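Local coordinates for putative alpha-L-fucosidase (Bacteroides thetaiotaomicron VPI-5482, PDB 3GZA), which probably hydrolyses alpha-L-fucosidic bonds, releasing fucose from glycans, at residues P197-Y202 and C206-N211; G221-T226 and G279-F284; I373-N376 and R382-Q385. All blocks are in the same frame, centred on the assembly; numbering follows the deposited sequence. Where two conformers were deposited one is given.

Interaction 1. Residues P197-Y202 and C206-N211; sequences PIVNKY and CLFYHN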
loop_
_atom_site.group_PDB
_atom_site.type_symbol
_atom_site.label_atom_id
_atom_site.label_comp_id
_atom_site.label_asym_id
_atom_site.label_seq_id
_atom_site.Cartn_x
_atom_site.Cartn_y
_atom_site.Cartn_z
ATOM N N PRO A 197 7.014 4.506 24.164
ATOM C CA PRO A 197 8.390 5.018 24.222
ATOM C C PRO A 197 8.729 6.011 23.143
ATOM O O PRO A 197 9.599 6.867 23.354
ATOM C CB PRO A 197 9.242 3.767 24.033
ATOM C CG PRO A 197 8.375 2.653 24.453
ATOM C CD PRO A 197 7.015 3.023 24.034
ATOM N N ILE A 198 8.093 5.865 21.994
ATOM C CA ILE A 198 8.317 6.794 20.859
ATOM C C ILE A 198 7.765 8.176 21.217
ATOM O O ILE A 198 8.450 9.191 21.067
ATOM C CB ILE A 198 7.676 6.277 19.576
ATOM C CG1 ILE A 198 8.297 4.966 19.146
ATOM C CG2 ILE A 198 7.828 7.299 18.417
ATOM C CD1 ILE A 198 7.468 4.306 18.050
ATOM N N VAL A 199 6.555 8.198 21.749
ATOM C CA VAL A 199 5.923 9.460 22.142
ATOM C C VAL A 199 6.733 10.058 23.304
ATOM O O VAL A 199 7.048 11.266 23.330
ATOM C CB VAL A 199 4.437 9.266 22.461
ATOM C CG1 VAL A 199 3.838 10.612 22.992
ATOM C CG2 VAL A 199 3.688 8.743 21.250
ATOM N N ASN A 200 7.207 9.242 24.241
ATOM C CA ASN A 200 7.964 9.806 25.350
ATOM C C ASN A 200 9.277 10.426 24.913
ATOM O O ASN A 200 9.697 11.445 25.429
ATOM C CB ASN A 200 8.272 8.726 26.391
ATOM C CG ASN A 200 7.095 8.432 27.298
ATOM O OD1 ASN A 200 6.197 9.289 27.475
ATOM N ND2 ASN A 200 7.111 7.239 27.918
ATOM N N LYS A 201 9.940 9.788 23.961
ATOM C CA LYS A 201 11.218 10.292 23.506
ATOM C C LYS A 201 11.093 11.567 22.692
ATOM O O LYS A 201 11.820 12.550 22.938
ATOM C CB LYS A 201 11.908 9.236 22.661
ATOM C CG LYS A 201 13.252 9.661 22.108
ATOM C CD LYS A 201 13.950 8.548 21.399
ATOM C CE LYS A 201 15.342 8.984 20.915
ATOM N NZ LYS A 201 16.028 7.863 20.211
ATOM N N TYR A 202 10.229 11.536 21.700
ATOM C CA TYR A 202 10.148 12.650 20.753
ATOM C C TYR A 202 9.152 13.724 21.104
ATOM O O TYR A 202 9.273 14.832 20.631
ATOM C CB TYR A 202 9.877 12.112 19.362
ATOM C CG TYR A 202 10.987 11.224 18.882
ATOM C CD1 TYR A 202 12.260 11.738 18.634
ATOM C CD2 TYR A 202 10.783 9.873 18.691
ATOM C CE1 TYR A 202 13.309 10.898 18.204
ATOM C CE2 TYR A 202 11.822 9.050 18.270
ATOM C CZ TYR A 202 13.061 9.573 18.031
ATOM O OH TYR A 202 14.037 8.738 17.590
ATOM N N CYS A 206 3.600 15.854 25.106
ATOM C CA CYS A 206 2.402 15.502 24.372
ATOM C C CYS A 206 1.507 14.552 25.141
ATOM O O CYS A 206 1.975 13.600 25.736
ATOM C CB CYS A 206 2.804 14.895 23.012
ATOM S SG CYS A 206 1.470 14.371 21.923
ATOM N N LEU A 207 0.202 14.804 25.143
ATOM C CA LEU A 207 -0.737 13.902 25.807
ATOM C C LEU A 207 -0.783 12.618 25.029
ATOM O O LEU A 207 -0.991 12.626 23.816
ATOM C CB LEU A 207 -2.132 14.511 25.901
ATOM C CG LEU A 207 -2.257 15.805 26.719
ATOM C CD1 LEU A 207 -3.494 16.688 26.253
ATOM C CD2 LEU A 207 -2.235 15.525 28.245
ATOM N N PHE A 208 -0.614 11.519 25.732
ATOM C CA PHE A 208 -0.605 10.169 25.137
ATOM C C PHE A 208 -1.991 9.548 25.397
ATOM O O PHE A 208 -2.374 9.302 26.560
ATOM C CB PHE A 208 0.484 9.318 25.760
ATOM C CG PHE A 208 0.553 7.925 25.207
ATOM C CD1 PHE A 208 1.269 7.644 24.042
ATOM C CD2 PHE A 208 -0.127 6.880 25.840
ATOM C CE1 PHE A 208 1.311 6.368 23.537
ATOM C CE2 PHE A 208 -0.084 5.613 25.330
ATOM C CZ PHE A 208 0.632 5.341 24.198
ATOM N N TYR A 209 -2.767 9.326 24.325
ATOM C CA TYR A 209 -4.113 8.809 24.453
ATOM C C TYR A 209 -4.314 7.762 23.372
ATOM O O TYR A 209 -4.674 8.119 22.231
ATOM C CB TYR A 209 -5.103 9.974 24.384
ATOM C CG TYR A 209 -6.512 9.537 24.497
ATOM C CD1 TYR A 209 -7.037 9.124 25.702
ATOM C CD2 TYR A 209 -7.345 9.543 23.395
ATOM C CE1 TYR A 209 -8.334 8.683 25.797
ATOM C CE2 TYR A 209 -8.663 9.051 23.491
ATOM C CZ TYR A 209 -9.124 8.620 24.689
ATOM O OH TYR A 209 -10.381 8.107 24.884
ATOM N N HIS A 210 -4.175 6.465 23.648
ATOM C CA HIS A 210 -3.950 5.805 24.919
ATOM C C HIS A 210 -3.654 4.354 24.584
ATOM O O HIS A 210 -3.804 3.940 23.446
ATOM C CB HIS A 210 -5.218 5.850 25.803
ATOM C CG HIS A 210 -6.437 5.340 25.127
ATOM N ND1 HIS A 210 -7.001 4.121 25.415
ATOM C CD2 HIS A 210 -7.227 5.910 24.175
ATOM C CE1 HIS A 210 -8.079 3.955 24.664
ATOM N NE2 HIS A 210 -8.260 5.037 23.928
ATOM N N ASN A 211 -3.198 3.590 25.565
ATOM C CA ASN A 211 -3.049 2.149 25.385
ATOM C C ASN A 211 -3.301 1.431 26.713
ATOM O O ASN A 211 -3.755 2.047 27.682
ATOM C CB ASN A 211 -1.737 1.775 24.710
ATOM C CG ASN A 211 -0.540 1.883 25.620
ATOM O OD1 ASN A 211 -0.648 2.306 26.778
ATOM N ND2 ASN A 211 0.632 1.538 25.080
#

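Interaction 2. Residues G221-T226 and G279-F284; sequences GSETGT and GRHEWF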
loop_
_atom_site.group_PDB
_atom_site.type_symbol
_atom_site.label_atom_id
_atom_site.label_comp_id
_atom_site.label_asym_id
_atom_site.label_seq_id
_atom_site.Cartn_x
_atom_site.Cartn_y
_atom_site.Cartn_z
ATOM N N GLY A 221 -17.288 8.257 28.446
ATOM C CA GLY A 221 -18.380 7.257 28.447
ATOM C C GLY A 221 -19.520 7.424 27.452
ATOM O O GLY A 221 -20.459 6.605 27.479
ATOM N N SER A 222 -19.517 8.487 26.640
ATOM C CA SER A 222 -20.543 8.672 25.625
ATOM C C SER A 222 -19.999 9.671 24.618
ATOM O O SER A 222 -18.972 10.302 24.848
ATOM C CB SER A 222 -21.823 9.224 26.216
ATOM O OG SER A 222 -21.679 10.600 26.582
ATOM N N GLU A 223 -20.656 9.776 23.458
ATOM C CA GLU A 223 -20.349 10.797 22.459
ATOM C C GLU A 223 -21.489 11.840 22.446
ATOM O O GLU A 223 -21.831 12.387 21.403
ATOM C CB GLU A 223 -20.153 10.185 21.090
ATOM C CG GLU A 223 -18.976 9.215 21.068
ATOM C CD GLU A 223 -18.644 8.681 19.684
ATOM O OE1 GLU A 223 -19.457 8.850 18.752
ATOM O OE2 GLU A 223 -17.557 8.084 19.516
ATOM N N THR A 224 -21.999 12.167 23.628
ATOM C CA THR A 224 -23.059 13.161 23.797
ATOM C C THR A 224 -22.507 14.556 24.027
ATOM O O THR A 224 -23.286 15.502 24.105
ATOM C CB THR A 224 -23.926 12.849 25.022
ATOM O OG1 THR A 224 -23.106 12.849 26.182
ATOM C CG2 THR A 224 -24.675 11.479 24.849
ATOM N N GLY A 225 -21.192 14.687 24.150
ATOM C CA GLY A 225 -20.566 15.959 24.465
ATOM C C GLY A 225 -20.791 16.370 25.903
ATOM O O GLY A 225 -20.695 17.557 26.231
ATOM N N THR A 226 -21.059 15.385 26.765
ATOM C CA THR A 226 -21.268 15.612 28.200
ATOM C C THR A 226 -20.566 14.533 28.980
ATOM O O THR A 226 -20.142 13.520 28.426
ATOM C CB THR A 226 -22.750 15.555 28.615
ATOM O OG1 THR A 226 -23.254 14.191 28.561
ATOM C CG2 THR A 226 -23.595 16.449 27.762
ATOM N N GLY A 279 -31.346 12.890 14.403
ATOM C CA GLY A 279 -31.148 11.433 14.337
ATOM C C GLY A 279 -29.856 11.000 13.724
ATOM O O GLY A 279 -29.606 9.790 13.555
ATOM N N ARG A 280 -29.019 11.964 13.336
ATOM C CA ARG A 280 -27.699 11.695 12.799
ATOM C C ARG A 280 -26.626 11.821 13.885
ATOM O O ARG A 280 -26.885 12.293 14.991
ATOM C CB ARG A 280 -27.387 12.642 11.648
ATOM C CG ARG A 280 -28.409 12.564 10.548
ATOM C CD ARG A 280 -28.190 11.372 9.627
ATOM N NE ARG A 280 -27.038 11.537 8.744
ATOM C CZ ARG A 280 -26.359 10.555 8.163
ATOM N NH1 ARG A 280 -26.619 9.279 8.422
ATOM N NH2 ARG A 280 -25.337 10.846 7.408
ATOM N N HIS A 281 -25.432 11.345 13.575
ATOM C CA HIS A 281 -24.295 11.368 14.519
ATOM C C HIS A 281 -23.061 11.131 13.667
ATOM O O HIS A 281 -22.496 10.007 13.651
ATOM C CB HIS A 281 -24.513 10.281 15.586
ATOM C CG HIS A 281 -23.529 10.295 16.714
ATOM N ND1 HIS A 281 -23.702 11.078 17.832
ATOM C CD2 HIS A 281 -22.351 9.652 16.873
ATOM C CE1 HIS A 281 -22.655 10.911 18.638
ATOM N NE2 HIS A 281 -21.826 10.047 18.079
ATOM N N GLU A 282 -22.628 12.190 12.975
ATOM C CA GLU A 282 -21.661 12.035 11.909
ATOM C C GLU A 282 -20.304 12.670 12.174
ATOM O O GLU A 282 -20.207 13.877 12.236
ATOM C CB GLU A 282 -22.225 12.623 10.618
ATOM C CG GLU A 282 -23.621 12.121 10.322
ATOM C CD GLU A 282 -23.814 10.601 10.414
ATOM O OE1 GLU A 282 -23.113 9.816 9.714
ATOM O OE2 GLU A 282 -24.759 10.164 11.112
ATOM N N TRP A 283 -19.269 11.831 12.288
ATOM C CA TRP A 283 -17.915 12.310 12.492
ATOM C C TRP A 283 -17.285 12.742 11.163
ATOM O O TRP A 283 -16.306 13.480 11.145
ATOM C CB TRP A 283 -17.066 11.243 13.157
ATOM C CG TRP A 283 -17.413 10.989 14.577
ATOM C CD1 TRP A 283 -18.145 9.965 15.047
ATOM C CD2 TRP A 283 -17.061 11.795 15.725
ATOM N NE1 TRP A 283 -18.262 10.051 16.417
ATOM C CE2 TRP A 283 -17.620 11.181 16.851
ATOM C CE3 TRP A 283 -16.291 12.945 15.897
ATOM C CZ2 TRP A 283 -17.440 11.666 18.157
ATOM C CZ3 TRP A 283 -16.174 13.466 17.160
ATOM C CH2 TRP A 283 -16.693 12.804 18.284
ATOM N N PHE A 284 -17.801 12.233 10.066
ATOM C CA PHE A 284 -17.344 12.587 8.699
ATOM C C PHE A 284 -18.368 13.359 7.879
ATOM O O PHE A 284 -19.589 13.260 8.095
ATOM C CB PHE A 284 -17.031 11.290 7.903
ATOM C CG PHE A 284 -15.797 10.549 8.346
ATOM C CD1 PHE A 284 -14.571 10.933 7.860
ATOM C CD2 PHE A 284 -15.867 9.460 9.209
ATOM C CE1 PHE A 284 -13.421 10.216 8.200
ATOM C CE2 PHE A 284 -14.747 8.788 9.571
ATOM C CZ PHE A 284 -13.498 9.192 9.096
#

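Interaction 3. Residues I373-N376 and R382-Q385; sequences IQEN and RIRQ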
loop_
_atom_site.group_PDB
_atom_site.type_symbol
_atom_site.label_atom_id
_atom_site.label_comp_id
_atom_site.label_asym_id
_atom_site.label_seq_id
_atom_site.Cartn_x
_atom_site.Cartn_y
_atom_site.Cartn_z
ATOM N N ILE A 373 -17.265 28.166 39.517
ATOM C CA ILE A 373 -16.273 27.908 40.561
ATOM C C ILE A 373 -15.143 27.173 39.883
ATOM O O ILE A 373 -15.390 26.294 39.064
ATOM C CB ILE A 373 -16.784 26.991 41.668
ATOM C CG1 ILE A 373 -18.223 27.334 42.065
ATOM C CG2 ILE A 373 -15.786 27.005 42.899
ATOM C CD1 ILE A 373 -18.887 26.259 42.943
ATOM N N GLN A 374 -13.910 27.559 40.178
ATOM C CA GLN A 374 -12.736 26.879 39.631
ATOM C C GLN A 374 -11.693 26.680 40.705
ATOM O O GLN A 374 -11.396 27.616 41.448
ATOM C CB GLN A 374 -12.087 27.695 38.507
ATOM C CG GLN A 374 -12.939 28.000 37.304
ATOM C CD GLN A 374 -12.116 28.614 36.187
ATOM O OE1 GLN A 374 -12.089 29.834 36.054
ATOM N NE2 GLN A 374 -11.385 27.796 35.434
ATOM N N GLU A 375 -11.158 25.459 40.793
ATOM C CA GLU A 375 -10.030 25.165 41.653
ATOM C C GLU A 375 -8.739 25.371 40.851
ATOM O O GLU A 375 -8.763 25.356 39.626
ATOM C CB GLU A 375 -10.076 23.729 42.166
ATOM C CG GLU A 375 -11.213 23.433 43.095
ATOM C CD GLU A 375 -11.164 22.015 43.654
ATOM O OE1 GLU A 375 -11.730 21.145 42.978
ATOM O OE2 GLU A 375 -10.594 21.799 44.778
ATOM N N ASN A 376 -7.624 25.597 41.562
ATOM C CA ASN A 376 -6.299 25.669 40.939
ATOM C C ASN A 376 -5.905 24.189 40.688
ATOM O O ASN A 376 -5.374 23.505 41.558
ATOM C CB ASN A 376 -5.297 26.356 41.871
ATOM C CG ASN A 376 -4.090 26.863 41.147
ATOM O OD1 ASN A 376 -3.987 26.752 39.936
ATOM N ND2 ASN A 376 -3.183 27.477 41.890
ATOM N N ARG A 382 -9.553 19.264 45.603
ATOM C CA ARG A 382 -9.632 19.301 47.056
ATOM C C ARG A 382 -11.043 19.373 47.585
ATOM O O ARG A 382 -11.340 18.844 48.641
ATOM C CB ARG A 382 -8.834 20.495 47.594
ATOM C CG ARG A 382 -7.430 20.476 47.085
ATOM C CD ARG A 382 -6.576 21.599 47.598
ATOM N NE ARG A 382 -5.169 21.342 47.296
ATOM C CZ ARG A 382 -4.149 21.811 48.016
ATOM N NH1 ARG A 382 -4.347 22.571 49.076
ATOM N NH2 ARG A 382 -2.902 21.503 47.688
ATOM N N ILE A 383 -11.911 20.058 46.851
ATOM C CA ILE A 383 -13.295 20.246 47.240
ATOM C C ILE A 383 -14.054 18.929 47.069
ATOM O O ILE A 383 -13.943 18.284 46.025
ATOM C CB ILE A 383 -13.963 21.371 46.380
ATOM C CG1 ILE A 383 -13.341 22.737 46.722
ATOM C CG2 ILE A 383 -15.507 21.436 46.612
ATOM C CD1 ILE A 383 -13.862 23.871 45.799
ATOM N N ARG A 384 -14.751 18.507 48.124
ATOM C CA ARG A 384 -15.563 17.285 48.095
ATOM C C ARG A 384 -17.039 17.541 48.259
ATOM O O ARG A 384 -17.831 16.738 47.806
ATOM C CB ARG A 384 -15.078 16.306 49.161
ATOM C CG ARG A 384 -13.741 15.654 48.808
ATOM C CD ARG A 384 -13.850 14.813 47.571
ATOM N NE ARG A 384 -12.591 14.143 47.253
ATOM C CZ ARG A 384 -12.184 13.013 47.806
ATOM N NH1 ARG A 384 -12.888 12.430 48.783
ATOM N NH2 ARG A 384 -11.011 12.494 47.427
ATOM N N GLN A 385 -17.416 18.607 48.962
ATOM C CA GLN A 385 -18.826 18.975 49.137
ATOM C C GLN A 385 -18.874 20.494 49.237
ATOM O O GLN A 385 -18.077 21.080 49.959
ATOM C CB GLN A 385 -19.419 18.392 50.427
ATOM C CG GLN A 385 -19.548 16.850 50.522
ATOM C CD GLN A 385 -20.695 16.260 49.713
ATOM O OE1 GLN A 385 -21.654 16.948 49.371
ATOM N NE2 GLN A 385 -20.619 14.960 49.446
HETATM O O HOH W 1 -13.358 18.987 43.409
#

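Interaction 1. Residues P197-Y202 and C206-N211
V199 meets F208 where helix 196-202 lies against strand 207-209. The contact is apolar, and no hydrogen bond joins the two segments. CG2 of V199 comes to CD1 of F208 at 3.9 Å. This methyl lies near the plane of the ring, at its edge, so V199 does not sit over a ring face. V199 CG1 stands 4.1 Å from the same CD1, so CG1 and CG2 both approach the one ring atom. F208 carries its CG anti to the backbone N (chi1 180°), which sends the ring out from the strand to the helix. The same V199 CG1 also comes to CB of C206 at 4.4 Å, a looser touch. All three residues are buried.

The polar links of these segments run to other parts of the chain or stay within the helix. In the helix, K201 N bonds to P197 O at 3.0 Å. The backbone N of F208 is held by the carboxylate of D216, and the backbone of L207 and Y209 pairs with Y177 and strand 178-181. On its far flank the helix packs I198 against helix 148-171.

The helix and strand belong to the beta-alpha-beta unit of strand 178-181, helix 196-202 and strand 207-209, within the TIM-barrel family domain. Y209 and H210 lie beyond the contact and bind a buffer molecule. The chemistry is consistent with apolar packing of the helix on strand 207-209, with no hydrogen bond between the two segments.

Interaction 2. Residues G221-T226 and G279-F284
OE1 of E223 is gripped by two ring N-H groups from the other loop. H281 NE2 donates to it at 2.7 Å, and W283 NE1 donates to it at 2.9 Å. The histidine bond is the straighter, with an N-H...O angle of 163°. The two donors approach differently. H281 uses the anti lone pair of OE1, and its ring is nearly coplanar with the carboxylate. W283 comes from above the carboxylate plane, and its ring stands 83° to that plane. OE1 lies in the plane of each ring, so both donors meet it edge-on.

The glutamate turns CG beside its backbone N (chi1 -62°) and then runs extended, which carries the carboxylate to the two rings. The ring edge of H281 also comes close to the glutamate backbone: H281 CE1 is 3.2 Å from E223 O. CZ2 of W283 packs 3.6 Å from E223 CD. Within the second loop, H281 N donates to E282 OE2 at 2.8 Å, which ties the histidine backbone to its neighbour.

Strand 264-273 lies beside the contact: D271 touches E223 and W283, and P273 touches H281 and W283. The ring of W283 also meets that of H27. Two loops that follow strands 218-219 and 264-273 of the barrel sheet meet here beside a bound buffer molecule, consistent with the rim of a pocket. The H281 and E223 pair is a His-carboxylate hydrogen bond. Two donors on one oxygen are likely to restrict rotation of the carboxylate, leaving OE2 bonded to N4 of the buffer molecule.

Interaction 3. Residues I373-N376 and R382-Q385
E375 reaches across to R382 and I383 with a single extended side chain. Its CB points toward the second segment. CG stands beside the backbone N (chi1 -67°), and from there the chain runs straight out to the carboxylate. CG itself packs on CD1 of I383 at 3.8 Å. CD lies 3.8 Å from I383 CG1, so the isoleucine crosses the last carbons of the glutamate at a slant.

At the tip, OE2 accepts two backbone N-H groups. R382 N donates at 2.9 Å, from the syn side and 20° out of the carboxylate plane. I383 N donates at 3.0 Å from farther above that plane, with the straighter N-H...O angle of 157°. OE1 takes a different set. A water donates to it at 2.7 Å and also to I383 O, bridging the glutamate to the strand, and G406 N gives it a further hydrogen bond. The charged end of R382 turns away, and its NH1 bonds L431 O.

With an alanine here, the N-H groups of R382 and I383 would probably lose their shared acceptor, and the start of strand 383-392 would be less firmly held to strand 366-375.

The buried carboxylate thus joins consecutive strands of two different sheets. Strand 366-375 belongs to one four-stranded antiparallel sheet and strand 383-392 to the other. I373 touches L423 and I383 touches V425, both of strand 420-428. This sheet-to-sheet link fits the beta sandwich typical of F5/8 type C domains.

Overall arrangement
Following the chain from the N terminus, the three contacts come in series, and none nests in or crosses another. Interaction 1 closes the short turn after helix 196-202 and joins that helix to the barrel strand that follows it. Interaction 2 spans 52 residues and joins the loop after strand 218-219 to the loop after strand 264-273. Both lie in the fucosidase domain, with centres 26 Å apart. Interaction 3 follows helix 327-344, in the C-terminal beta-sandwich domain, and closes the short connection, residues 376-382, between two strands of facing sheets. Its centre is 29 Å from each of the other two, and it touches neither.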